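PDB 1FVP: Non-fluorescent flavoprotein from Photobacterium phosphoreum, which binds two flavin mononucleotides with attached myristate per subunit as a homodimer, and belongs to the bacterial luciferase family. Local coordinates for residues N26-T31 with C200-Q205; T81-A86 with A114-K119; H126-H131 with N193-L198. All blocks are in the same frame, centred on the assembly; numbering follows the deposited sequence.

Contact 1 (N26-T31 with C200-Q205)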
loop_
_atom_site.group_PDB
_atom_site.type_symbol
_atom_site.label_atom_id
_atom_site.label_comp_id
_atom_site.label_asym_id
_atom_site.label_seq_id
_atom_site.Cartn_x
_atom_site.Cartn_y
_atom_site.Cartn_z
ATOM N N ASN A 26 18.453 -3.845 6.737
ATOM C CA ASN A 26 18.815 -5.264 6.448
ATOM C C ASN A 26 17.905 -6.171 7.265
ATOM O O ASN A 26 17.501 -7.235 6.786
ATOM C CB ASN A 26 20.304 -5.485 6.527
ATOM C CG ASN A 26 20.872 -5.444 5.104
ATOM O OD1 ASN A 26 21.433 -4.409 4.723
ATOM N ND2 ASN A 26 20.676 -6.549 4.380
ATOM N N ASN A 27 17.584 -5.697 8.452
ATOM C CA ASN A 27 16.688 -6.365 9.403
ATOM C C ASN A 27 15.288 -6.481 8.772
ATOM O O ASN A 27 14.651 -7.538 8.817
ATOM C CB ASN A 27 16.621 -5.581 10.719
ATOM C CG ASN A 27 17.945 -5.455 11.449
ATOM O OD1 ASN A 27 19.028 -5.452 10.851
ATOM N ND2 ASN A 27 17.841 -5.391 12.781
ATOM N N ALA A 28 14.862 -5.355 8.208
ATOM C CA ALA A 28 13.564 -5.239 7.555
ATOM C C ALA A 28 13.528 -6.081 6.286
ATOM O O ALA A 28 12.404 -6.472 5.947
ATOM C CB ALA A 28 13.170 -3.814 7.236
ATOM N N LEU A 29 14.674 -6.327 5.683
ATOM C CA LEU A 29 14.729 -7.147 4.442
ATOM C C LEU A 29 14.634 -8.630 4.803
ATOM O O LEU A 29 14.222 -9.519 4.031
ATOM C CB LEU A 29 15.968 -6.704 3.704
ATOM C CG LEU A 29 15.951 -6.218 2.277
ATOM C CD1 LEU A 29 15.112 -4.962 2.070
ATOM C CD2 LEU A 29 17.398 -5.860 1.914
ATOM N N GLU A 30 14.995 -8.912 6.045
ATOM C CA GLU A 30 14.986 -10.253 6.639
ATOM C C GLU A 30 13.567 -10.601 7.090
ATOM O O GLU A 30 13.142 -11.751 6.985
ATOM C CB GLU A 30 15.860 -10.343 7.885
ATOM C CG GLU A 30 16.842 -11.502 7.961
ATOM C CD GLU A 30 16.200 -12.857 7.996
ATOM O OE1 GLU A 30 15.558 -13.204 8.975
ATOM O OE2 GLU A 30 16.408 -13.536 6.968
ATOM N N THR A 31 12.911 -9.559 7.579
ATOM C CA THR A 31 11.538 -9.613 8.058
ATOM C C THR A 31 10.665 -10.000 6.856
ATOM O O THR A 31 9.621 -10.631 7.023
ATOM C CB THR A 31 10.993 -8.256 8.651
ATOM O OG1 THR A 31 12.052 -7.544 9.359
ATOM C CG2 THR A 31 9.762 -8.438 9.552
ATOM N N CYS A 200 4.051 -5.299 13.560
ATOM C CA CYS A 200 5.458 -4.953 13.345
ATOM C C CYS A 200 6.382 -5.724 14.271
ATOM O O CYS A 200 6.275 -5.446 15.484
ATOM C CB CYS A 200 5.683 -3.461 13.662
ATOM S SG CYS A 200 7.366 -2.884 13.281
ATOM N N PHE A 201 7.249 -6.581 13.784
ATOM C CA PHE A 201 8.162 -7.311 14.695
ATOM C C PHE A 201 9.544 -6.662 14.581
ATOM O O PHE A 201 10.544 -7.389 14.691
ATOM C CB PHE A 201 8.282 -8.768 14.350
ATOM C CG PHE A 201 7.152 -9.721 14.276
ATOM C CD1 PHE A 201 6.579 -10.220 15.441
ATOM C CD2 PHE A 201 6.680 -10.182 13.047
ATOM C CE1 PHE A 201 5.524 -11.116 15.410
ATOM C CE2 PHE A 201 5.628 -11.087 12.970
ATOM C CZ PHE A 201 5.057 -11.548 14.167
ATOM N N GLU A 202 9.609 -5.378 14.341
ATOM C CA GLU A 202 10.883 -4.696 14.139
ATOM C C GLU A 202 11.493 -4.068 15.364
ATOM O O GLU A 202 12.483 -3.318 15.175
ATOM C CB GLU A 202 10.810 -3.558 13.121
ATOM C CG GLU A 202 10.526 -3.723 11.655
ATOM C CD GLU A 202 11.131 -4.933 11.008
ATOM O OE1 GLU A 202 10.641 -6.049 11.013
ATOM O OE2 GLU A 202 12.206 -4.644 10.448
ATOM N N SER A 203 10.953 -4.290 16.532
ATOM C CA SER A 203 11.615 -3.626 17.701
ATOM C C SER A 203 12.718 -4.599 18.084
ATOM O O SER A 203 13.745 -4.205 18.631
ATOM C CB SER A 203 10.619 -3.324 18.773
ATOM O OG SER A 203 9.412 -4.071 18.594
ATOM N N MET A 204 12.478 -5.839 17.735
ATOM C CA MET A 204 13.248 -7.048 17.937
ATOM C C MET A 204 14.558 -7.116 17.155
ATOM O O MET A 204 14.571 -7.514 15.981
ATOM C CB MET A 204 12.462 -8.313 17.551
ATOM C CG MET A 204 11.256 -8.529 18.429
ATOM S SD MET A 204 10.949 -10.319 18.378
ATOM C CE MET A 204 9.675 -10.440 17.129
ATOM N N GLN A 205 15.596 -6.791 17.893
ATOM C CA GLN A 205 16.961 -6.763 17.385
ATOM C C GLN A 205 17.523 -8.150 17.111
ATOM O O GLN A 205 18.137 -8.334 16.046
ATOM C CB GLN A 205 17.927 -5.992 18.291
ATOM C CG GLN A 205 17.795 -4.477 18.271
ATOM C CD GLN A 205 18.727 -3.819 19.270
ATOM O OE1 GLN A 205 19.895 -4.197 19.428
ATOM N NE2 GLN A 205 18.218 -2.811 19.981
#

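Contact 2 (T81-A86 with A114-K119). With FMA (6-(3-tetradecanoic acid) flavine mononucleotide), chain C.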
loop_
_atom_site.group_PDB
_atom_site.type_symbol
_atom_site.label_atom_id
_atom_site.label_comp_id
_atom_site.label_asym_id
_atom_site.label_seq_id
_atom_site.Cartn_x
_atom_site.Cartn_y
_atom_site.Cartn_z
ATOM N N THR A 81 -12.805 11.532 10.352
ATOM C CA THR A 81 -12.136 10.665 9.371
ATOM C C THR A 81 -12.573 9.221 9.561
ATOM O O THR A 81 -12.115 8.326 8.831
ATOM C CB THR A 81 -10.569 10.832 9.581
ATOM O OG1 THR A 81 -10.277 12.226 9.213
ATOM C CG2 THR A 81 -9.654 9.838 8.889
ATOM N N VAL A 82 -13.426 8.999 10.546
ATOM C CA VAL A 82 -13.928 7.665 10.887
ATOM C C VAL A 82 -15.424 7.582 10.594
ATOM O O VAL A 82 -15.944 6.535 10.170
ATOM C CB VAL A 82 -13.573 7.302 12.343
ATOM C CG1 VAL A 82 -14.504 7.918 13.382
ATOM C CG2 VAL A 82 -13.499 5.796 12.542
ATOM N N ASP A 83 -16.058 8.701 10.876
ATOM C CA ASP A 83 -17.521 8.861 10.645
ATOM C C ASP A 83 -17.721 8.631 9.137
ATOM O O ASP A 83 -18.384 7.687 8.683
ATOM C CB ASP A 83 -17.936 10.215 11.185
ATOM C CG ASP A 83 -19.378 10.607 10.924
ATOM O OD1 ASP A 83 -19.701 10.848 9.747
ATOM O OD2 ASP A 83 -20.130 10.662 11.929
ATOM N N ILE A 84 -17.045 9.494 8.391
ATOM C CA ILE A 84 -17.043 9.468 6.939
ATOM C C ILE A 84 -16.861 8.062 6.373
ATOM O O ILE A 84 -17.496 7.713 5.359
ATOM C CB ILE A 84 -15.950 10.423 6.337
ATOM C CG1 ILE A 84 -16.217 11.854 6.835
ATOM C CG2 ILE A 84 -15.920 10.334 4.797
ATOM C CD1 ILE A 84 -15.116 12.880 6.454
ATOM N N ALA A 85 -15.985 7.305 6.979
ATOM C CA ALA A 85 -15.697 5.937 6.511
ATOM C C ALA A 85 -16.916 5.023 6.619
ATOM O O ALA A 85 -17.026 4.049 5.838
ATOM C CB ALA A 85 -14.469 5.421 7.261
ATOM N N ALA A 86 -17.786 5.338 7.579
ATOM C CA ALA A 86 -19.004 4.548 7.826
ATOM C C ALA A 86 -19.918 4.685 6.608
ATOM O O ALA A 86 -20.503 3.730 6.082
ATOM C CB ALA A 86 -19.721 5.021 9.071
ATOM N N ALA A 114 -22.204 4.005 11.235
ATOM C CA ALA A 114 -22.779 2.925 10.399
ATOM C C ALA A 114 -24.299 2.958 10.582
ATOM O O ALA A 114 -25.051 2.931 9.593
ATOM C CB ALA A 114 -22.209 1.586 10.793
ATOM N N SER A 115 -24.699 3.044 11.847
ATOM C CA SER A 115 -26.129 3.111 12.189
ATOM C C SER A 115 -26.804 4.217 11.365
ATOM O O SER A 115 -27.663 3.965 10.527
ATOM C CB SER A 115 -26.360 3.375 13.673
ATOM O OG SER A 115 -27.748 3.303 13.975
ATOM N N LYS A 116 -26.376 5.415 11.658
ATOM C CA LYS A 116 -26.810 6.675 11.075
ATOM C C LYS A 116 -27.130 6.543 9.600
ATOM O O LYS A 116 -28.314 6.616 9.218
ATOM C CB LYS A 116 -25.795 7.785 11.326
ATOM C CG LYS A 116 -25.945 9.006 10.438
ATOM C CD LYS A 116 -25.512 10.271 11.134
ATOM C CE LYS A 116 -24.101 10.242 11.657
ATOM N NZ LYS A 116 -23.365 11.392 11.035
ATOM N N TYR A 117 -26.134 6.339 8.765
ATOM C CA TYR A 117 -26.298 6.193 7.311
ATOM C C TYR A 117 -27.021 4.889 6.984
ATOM O O TYR A 117 -27.029 4.390 5.846
ATOM C CB TYR A 117 -24.910 6.310 6.659
ATOM C CG TYR A 117 -24.091 7.531 7.009
ATOM C CD1 TYR A 117 -24.310 8.764 6.390
ATOM C CD2 TYR A 117 -23.066 7.492 7.953
ATOM C CE1 TYR A 117 -23.558 9.892 6.685
ATOM C CE2 TYR A 117 -22.307 8.608 8.266
ATOM C CZ TYR A 117 -22.544 9.815 7.634
ATOM O OH TYR A 117 -21.782 10.908 7.958
ATOM N N ASN A 118 -27.652 4.315 7.987
ATOM C CA ASN A 118 -28.398 3.056 7.926
ATOM C C ASN A 118 -27.644 2.043 7.057
ATOM O O ASN A 118 -28.296 1.325 6.282
ATOM C CB ASN A 118 -29.858 3.256 7.531
ATOM C CG ASN A 118 -30.855 3.217 8.676
ATOM O OD1 ASN A 118 -30.962 4.124 9.525
ATOM N ND2 ASN A 118 -31.646 2.131 8.737
ATOM N N LYS A 119 -26.338 2.007 7.220
ATOM C CA LYS A 119 -25.408 1.123 6.509
ATOM C C LYS A 119 -25.343 -0.244 7.175
ATOM O O LYS A 119 -25.592 -0.272 8.401
ATOM C CB LYS A 119 -23.990 1.701 6.519
ATOM C CG LYS A 119 -23.006 0.917 5.648
ATOM C CD LYS A 119 -23.457 0.901 4.194
ATOM C CE LYS A 119 -23.376 2.269 3.553
ATOM N NZ LYS A 119 -23.304 2.153 2.075
HETATM N N1 FMA C . -11.587 16.056 4.338
HETATM C C2 FMA C . -11.776 17.249 3.755
HETATM O O2 FMA C . -11.430 18.328 4.072
HETATM N N3 FMA C . -12.535 17.316 2.511
HETATM C C4 FMA C . -13.030 16.193 1.974
HETATM O O4 FMA C . -13.668 16.225 0.957
HETATM C C4A FMA C . -12.815 14.942 2.613
HETATM N N5 FMA C . -13.284 13.833 2.115
HETATM C C5A FMA C . -13.118 12.613 2.630
HETATM C C6 FMA C . -13.674 11.477 2.059
HETATM C C7 FMA C . -13.431 10.258 2.631
HETATM C C7M FMA C . -13.998 8.923 2.051
HETATM C C8 FMA C . -12.641 10.143 3.833
HETATM C C8M FMA C . -12.377 8.831 4.494
HETATM C C9 FMA C . -12.120 11.285 4.397
HETATM C C9A FMA C . -12.339 12.526 3.863
HETATM N N10 FMA C . -11.830 13.727 4.378
HETATM C C10 FMA C . -12.012 14.944 3.863
HETATM C C1B FMA C . -11.142 13.652 5.685
HETATM C C2B FMA C . -9.754 13.979 6.215
HETATM O O2B FMA C . -9.467 12.867 7.061
HETATM C C3B FMA C . -9.873 15.236 7.072
HETATM O "O3'" FMA C . -10.051 16.335 6.262
HETATM C C4B FMA C . -8.657 15.441 7.977
HETATM O "O4'" FMA C . -8.535 14.235 8.811
HETATM C C5B FMA C . -8.830 16.712 8.831
HETATM O "O5'" FMA C . -9.761 16.292 9.989
HETATM P P FMA C . -9.312 15.805 11.426
HETATM O O1P FMA C . -9.575 14.266 11.270
HETATM O O2P FMA C . -7.894 16.096 11.505
HETATM O O3P FMA C . -10.016 16.509 12.380
HETATM C "C1'" FMA C . -16.861 12.575 1.289
HETATM O "O1'" FMA C . -17.550 13.285 2.131
HETATM O "O2'" FMA C . -17.469 12.163 0.299
HETATM C "C2'" FMA C . -15.393 12.848 1.239
HETATM C "C3'" FMA C . -14.495 11.656 0.832
HETATM C "C4'" FMA C . -13.735 11.963 -0.407
HETATM C "C5'" FMA C . -13.109 10.794 -1.150
HETATM C "C6'" FMA C . -12.093 11.345 -2.117
HETATM C "C7'" FMA C . -11.638 10.284 -3.109
HETATM C "C8'" FMA C . -10.500 10.722 -3.948
HETATM C "C9'" FMA C . -10.011 9.758 -5.029
HETATM C C11 FMA C . -9.503 8.481 -4.386
HETATM C C12 FMA C . -10.495 7.364 -4.271
HETATM C C13 FMA C . -10.252 6.327 -3.226
HETATM C C14 FMA C . -9.282 5.248 -3.657
HETATM C C15 FMA C . -9.696 3.868 -3.215
#

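Contact 3 (H126-H131 with N193-L198). With FMA (6-(3-tetradecanoic acid) flavine mononucleotide), chain D.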
loop_
_atom_site.group_PDB
_atom_site.type_symbol
_atom_site.label_atom_id
_atom_site.label_comp_id
_atom_site.label_asym_id
_atom_site.label_seq_id
_atom_site.Cartn_x
_atom_site.Cartn_y
_atom_site.Cartn_z
ATOM N N HIS A 126 -12.084 -4.671 10.701
ATOM C CA HIS A 126 -11.038 -3.641 10.894
ATOM C C HIS A 126 -9.659 -4.260 10.842
ATOM O O HIS A 126 -9.595 -5.503 10.771
ATOM C CB HIS A 126 -11.275 -2.898 12.234
ATOM C CG HIS A 126 -12.696 -2.398 12.238
ATOM N ND1 HIS A 126 -13.236 -1.704 11.177
ATOM C CD2 HIS A 126 -13.678 -2.515 13.164
ATOM C CE1 HIS A 126 -14.492 -1.412 11.473
ATOM N NE2 HIS A 126 -14.792 -1.883 12.667
ATOM N N GLN A 127 -8.608 -3.465 10.856
ATOM C CA GLN A 127 -7.226 -4.004 10.828
ATOM C C GLN A 127 -6.506 -3.326 12.010
ATOM O O GLN A 127 -6.518 -2.086 12.091
ATOM C CB GLN A 127 -6.428 -3.787 9.569
ATOM C CG GLN A 127 -6.741 -4.645 8.384
ATOM C CD GLN A 127 -5.921 -5.889 8.267
ATOM O OE1 GLN A 127 -6.091 -6.636 7.322
ATOM N NE2 GLN A 127 -5.011 -6.164 9.187
ATOM N N LEU A 128 -5.941 -4.199 12.818
ATOM C CA LEU A 128 -5.230 -3.775 14.046
ATOM C C LEU A 128 -3.723 -3.789 13.838
ATOM O O LEU A 128 -3.211 -4.838 13.408
ATOM C CB LEU A 128 -5.795 -4.695 15.128
ATOM C CG LEU A 128 -5.596 -4.371 16.589
ATOM C CD1 LEU A 128 -6.049 -2.961 16.930
ATOM C CD2 LEU A 128 -6.358 -5.410 17.419
ATOM N N MET A 129 -3.105 -2.648 14.124
ATOM C CA MET A 129 -1.673 -2.453 13.975
ATOM C C MET A 129 -0.937 -2.393 15.336
ATOM O O MET A 129 -0.980 -1.348 16.019
ATOM C CB MET A 129 -1.259 -1.211 13.213
ATOM C CG MET A 129 -2.026 -0.861 12.000
ATOM S SD MET A 129 -1.079 0.387 11.038
ATOM C CE MET A 129 -0.848 1.641 12.299
ATOM N N LEU A 130 -0.229 -3.468 15.609
ATOM C CA LEU A 130 0.578 -3.703 16.782
ATOM C C LEU A 130 2.076 -3.925 16.463
ATOM O O LEU A 130 2.512 -4.542 15.493
ATOM C CB LEU A 130 0.065 -4.968 17.475
ATOM C CG LEU A 130 -1.386 -5.214 17.718
ATOM C CD1 LEU A 130 -1.676 -6.705 17.759
ATOM C CD2 LEU A 130 -1.760 -4.555 19.046
ATOM N N HIS A 131 2.865 -3.452 17.401
ATOM C CA HIS A 131 4.310 -3.475 17.502
ATOM C C HIS A 131 4.793 -4.626 18.369
ATOM O O HIS A 131 5.236 -4.321 19.494
ATOM C CB HIS A 131 4.865 -2.168 18.168
ATOM C CG HIS A 131 5.715 -1.436 17.197
ATOM N ND1 HIS A 131 5.540 -0.167 16.733
ATOM C CD2 HIS A 131 6.813 -1.926 16.551
ATOM C CE1 HIS A 131 6.507 0.100 15.858
ATOM N NE2 HIS A 131 7.281 -0.940 15.715
ATOM N N ASN A 193 -14.119 -8.694 18.603
ATOM C CA ASN A 193 -13.524 -9.756 17.773
ATOM C C ASN A 193 -13.692 -9.471 16.282
ATOM O O ASN A 193 -13.895 -10.435 15.519
ATOM C CB ASN A 193 -14.151 -11.086 18.197
ATOM C CG ASN A 193 -13.233 -11.938 19.043
ATOM O OD1 ASN A 193 -13.309 -13.170 18.906
ATOM N ND2 ASN A 193 -12.373 -11.359 19.874
ATOM N N THR A 194 -13.579 -8.212 15.898
ATOM C CA THR A 194 -13.727 -7.796 14.501
ATOM C C THR A 194 -12.460 -7.275 13.843
ATOM O O THR A 194 -12.582 -6.408 12.907
ATOM C CB THR A 194 -14.879 -6.711 14.371
ATOM O OG1 THR A 194 -14.406 -5.425 14.885
ATOM C CG2 THR A 194 -16.163 -7.162 15.077
ATOM N N VAL A 195 -11.279 -7.751 14.260
ATOM C CA VAL A 195 -10.071 -7.199 13.614
ATOM C C VAL A 195 -9.123 -8.311 13.185
ATOM O O VAL A 195 -9.210 -9.394 13.753
ATOM C CB VAL A 195 -9.359 -6.253 14.590
ATOM C CG1 VAL A 195 -10.069 -4.952 14.856
ATOM C CG2 VAL A 195 -9.055 -7.036 15.862
ATOM N N ASP A 196 -8.303 -7.942 12.248
ATOM C CA ASP A 196 -7.217 -8.621 11.564
ATOM C C ASP A 196 -5.968 -7.811 11.948
ATOM O O ASP A 196 -6.148 -6.597 12.192
ATOM C CB ASP A 196 -7.462 -8.706 10.072
ATOM C CG ASP A 196 -7.992 -10.083 9.698
ATOM O OD1 ASP A 196 -8.498 -10.801 10.581
ATOM O OD2 ASP A 196 -7.876 -10.401 8.490
ATOM N N PHE A 197 -4.804 -8.453 12.007
ATOM C CA PHE A 197 -3.601 -7.736 12.457
ATOM C C PHE A 197 -2.417 -7.601 11.510
ATOM O O PHE A 197 -1.962 -8.442 10.748
ATOM C CB PHE A 197 -3.109 -8.290 13.792
ATOM C CG PHE A 197 -4.115 -8.967 14.647
ATOM C CD1 PHE A 197 -4.464 -10.289 14.379
ATOM C CD2 PHE A 197 -4.714 -8.290 15.708
ATOM C CE1 PHE A 197 -5.413 -10.947 15.167
ATOM C CE2 PHE A 197 -5.669 -8.924 16.514
ATOM C CZ PHE A 197 -6.001 -10.261 16.221
ATOM N N LEU A 198 -1.890 -6.400 11.617
ATOM C CA LEU A 198 -0.716 -5.908 10.907
ATOM C C LEU A 198 0.211 -5.692 12.119
ATOM O O LEU A 198 -0.055 -4.669 12.791
ATOM C CB LEU A 198 -1.095 -4.626 10.196
ATOM C CG LEU A 198 -1.842 -4.676 8.893
ATOM C CD1 LEU A 198 -1.549 -3.417 8.070
ATOM C CD2 LEU A 198 -1.405 -5.923 8.122
HETATM N N1 FMA D . -11.322 -16.872 17.806
HETATM C C2 FMA D . -11.587 -16.867 16.499
HETATM O O2 FMA D . -12.613 -16.695 15.958
HETATM N N3 FMA D . -10.499 -17.096 15.557
HETATM C C4 FMA D . -9.242 -17.314 15.988
HETATM O O4 FMA D . -8.372 -17.507 15.167
HETATM C C4A FMA D . -8.982 -17.320 17.394
HETATM N N5 FMA D . -7.800 -17.524 17.919
HETATM C C5A FMA D . -7.495 -17.544 19.226
HETATM C C6 FMA D . -6.203 -17.768 19.693
HETATM C C7 FMA D . -5.993 -17.769 21.049
HETATM C C7M FMA D . -4.582 -18.000 21.696
HETATM C C8 FMA D . -7.072 -17.553 21.984
HETATM C C8M FMA D . -6.892 -17.549 23.467
HETATM C C9 FMA D . -8.340 -17.339 21.485
HETATM C C9A FMA D . -8.612 -17.315 20.149
HETATM N N10 FMA D . -9.862 -17.097 19.586
HETATM C C10 FMA D . -10.149 -17.086 18.285
HETATM C C1B FMA D . -11.061 -16.847 20.504
HETATM C C2B FMA D . -12.213 -15.960 19.862
HETATM O O2B FMA D . -12.397 -14.979 20.867
HETATM C C3B FMA D . -13.430 -16.821 19.614
HETATM O "O3'" FMA D . -13.091 -18.168 19.529
HETATM C C4B FMA D . -14.265 -16.448 18.383
HETATM O "O4'" FMA D . -14.720 -15.050 18.466
HETATM C C5B FMA D . -15.524 -17.353 18.284
HETATM O "O5'" FMA D . -16.740 -16.394 18.301
HETATM P P FMA D . -18.031 -16.465 19.209
HETATM O O1P FMA D . -18.691 -17.771 18.642
HETATM O O2P FMA D . -17.598 -16.612 20.585
HETATM O O3P FMA D . -18.707 -15.267 19.082
HETATM C "C1'" FMA D . -4.040 -20.004 17.750
HETATM O "O1'" FMA D . -3.403 -20.083 18.868
HETATM O "O2'" FMA D . -3.931 -20.924 16.933
HETATM C "C2'" FMA D . -5.312 -19.231 17.867
HETATM C "C3'" FMA D . -5.134 -17.952 18.696
HETATM C "C4'" FMA D . -4.900 -16.812 17.752
HETATM C "C5'" FMA D . -3.491 -16.383 17.419
HETATM C "C6'" FMA D . -3.298 -14.887 17.448
HETATM C "C7'" FMA D . -2.174 -14.422 16.531
HETATM C "C8'" FMA D . -1.038 -13.747 17.174
HETATM C "C9'" FMA D . -1.034 -12.234 17.306
HETATM C C11 FMA D . -0.022 -11.720 18.284
HETATM C C12 FMA D . 1.328 -12.320 18.430
HETATM C C13 FMA D . 2.331 -11.686 19.334
HETATM C C14 FMA D . 3.690 -12.307 19.389
HETATM C C15 FMA D . 3.702 -13.808 19.456
HETATM O O HOH W 1 -8.492 -8.413 7.185
#

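Contact 1 (N26-T31 with C200-Q205)
Thr-31 OG1 has several polar partners. It lies 2.6 Å from Glu-202 OE1 across the contact and 2.7 Å from Asn-27 O, one turn back in its own helix. Both are acceptors for its single proton, which cannot serve them both fully, so which of the two receives the proton is not settled. Lys-210 NZ, from helix 207-227, also hydrogen-bonds to Thr-31 OG1. Lys-210 NZ reaches Asn-27 O weakly as well, and from outside the two segments it forms a long, weak ion pair with Glu-202 OE1.

The torsion of Thr-31 explains its double reach. OG1 sits beside the backbone N and anti to the carbonyl carbon (chi1 -36°), which turns it back along the helix toward Asn-27 O. The methyl CG2 takes the place anti to the N and also lies beside the carboxylate. Glu-202 starts with CG beside its own N, then bends at chi2 (-38°), and this brings the carboxylate round to the helix. Its second oxygen, OE2, lies 3.3 Å from Ala-28 CA and 3.5 Å from Ala-28 CB. The loop is also tied within itself: Glu-202 N donates to Cys-200 SG at 3.5 Å.

The contact sets the loop after strand 195-199 against helix 23-38, which follows the adjacent parallel strand 6-11. Phe-10 of that strand touches Ala-28, Thr-31 and Glu-202. Ala-28 also lines a pocket for the flavin derivative, and Asn-26 and Leu-29 pack on Tyr-88 of the second subunit. The polar cluster thus links helix, loop and helix 207-227 close to the flavin pocket and the subunit interface.

Glu-202 is a buried carboxylate beside a hydroxyl that may bond to it, with a lysine nearby. The ammonium of that lysine would probably favour the charged form of the carboxylate.

Contact 2 (T81-A86 with A114-K119)
A Schellman motif ends helix 100-116, and from within that turn Tyr-117 and Lys-116 reach Asp-83 of helix 80-87. In the motif Lys-119 N bonds to Ala-114 O at 2.9 Å, with Asn-118 at positive phi; the bond from Asn-118 N to Ser-115 O is doubtful. The Tyr-117 hydroxyl donates to Asp-83 OD1 at 2.7 Å. OD1 accepts with its syn lone pair, and the carboxylate stands nearly upright to the ring, the planes 80° apart. Asp-83 CG lies anti to its backbone N (chi1 175°), and this carries the carboxylate out to the tyrosine. The salt bridge from Lys-116 NZ to OD2 of Asp-83 is weak, at 3.4 Å. Lys-116 CG lies over the centre of the Tyr-117 ring. Further along helix 80-87, Ala-86 CB lies 3.4 Å from Ala-114 N.

Helix 80-87 also lines a flavin pocket. Thr-81 OG1 is modelled very close to O2B of the flavin's ribityl chain, so the length of their hydrogen bond is doubtful. Ile-84 CG2 packs against the flavin ring at C7. Ser-113, on helix 100-116, gives Asp-83 OD2 a further bond. Val-82 and Ala-85 pack on Leu-92 of strand 92-94, which links the two helices in sequence.

Contact 3 (H126-H131 with N193-L198)
His-126 to Met-129 pair in parallel with Val-195 to Leu-198, and five backbone hydrogen bonds join them. His-126 N to Thr-194 O, at 2.9 Å, opens the series. His-126 O then accepts from Asp-196 N. Leu-128 N donates to Asp-196 O, modelled very short. Leu-128 O accepts from Leu-198 N at 2.7 Å, nearly straight (173°). Leu-130 N to Leu-198 O, at 3.1 Å, closes it. CA-H...O contacts lie between these bonds, as from Met-129 CA to Leu-198 O.

Apolar contacts gather on the face of Leu-128, Val-195 and Phe-197. With chi1 at -165°, the Leu-128 branch swings opposite the backbone N and sends CD2 to Val-195 CG2, 3.5 Å away. The same methyl meets the Phe-197 ring at its edge, 3.7 Å from CE2. Leu-130 CD1 approaches the ring obliquely.

Polar side chains meet on the other face. One water donates to Gln-127 OE1 at 3.0 Å and to Asp-196 OD2, bridging an amide and a carboxylate turned 72° apart.

Ligand contact comes at the loop before strand 195-199, where Asn-193 OD1 accepts from flavin O2B at 2.8 Å.

Both strands lie inside the parallel part of the mixed sheet, as in the beta/alpha-barrel-related fold of the luciferase family. Strand 126-134 also pairs with strand 92-94, and 195-199 with strand 6-11. Met-129 and Leu-198 touch strand 42-48, while His-126 packs edge-to-face with Tyr-110 of helix 100-116.

Overall arrangement
Contact 3 is the core of the fold, its centre about 6 Å from the centre of the chain. Contact 1 is buried but further out. Contact 2 is partly exposed, on the opposite side of that centre from contact 1. Contacts 1 and 3 meet through strand 195-199: contact 3 lies on it, and contact 1 uses the loop that follows it. They touch where Cys-200 N lies 2.6 Å from Leu-130 O, a probable hydrogen bond. Contact 2 does not touch contact 3, but its helix 100-116 leads into strand 126-134. The chemistry follows position. Regular backbone bonding dominates the centre, a buried carboxylate-hydroxyl cluster joins loop to helix, and charged side chains meet nearer the surface. Each contact includes a residue of a flavin pocket.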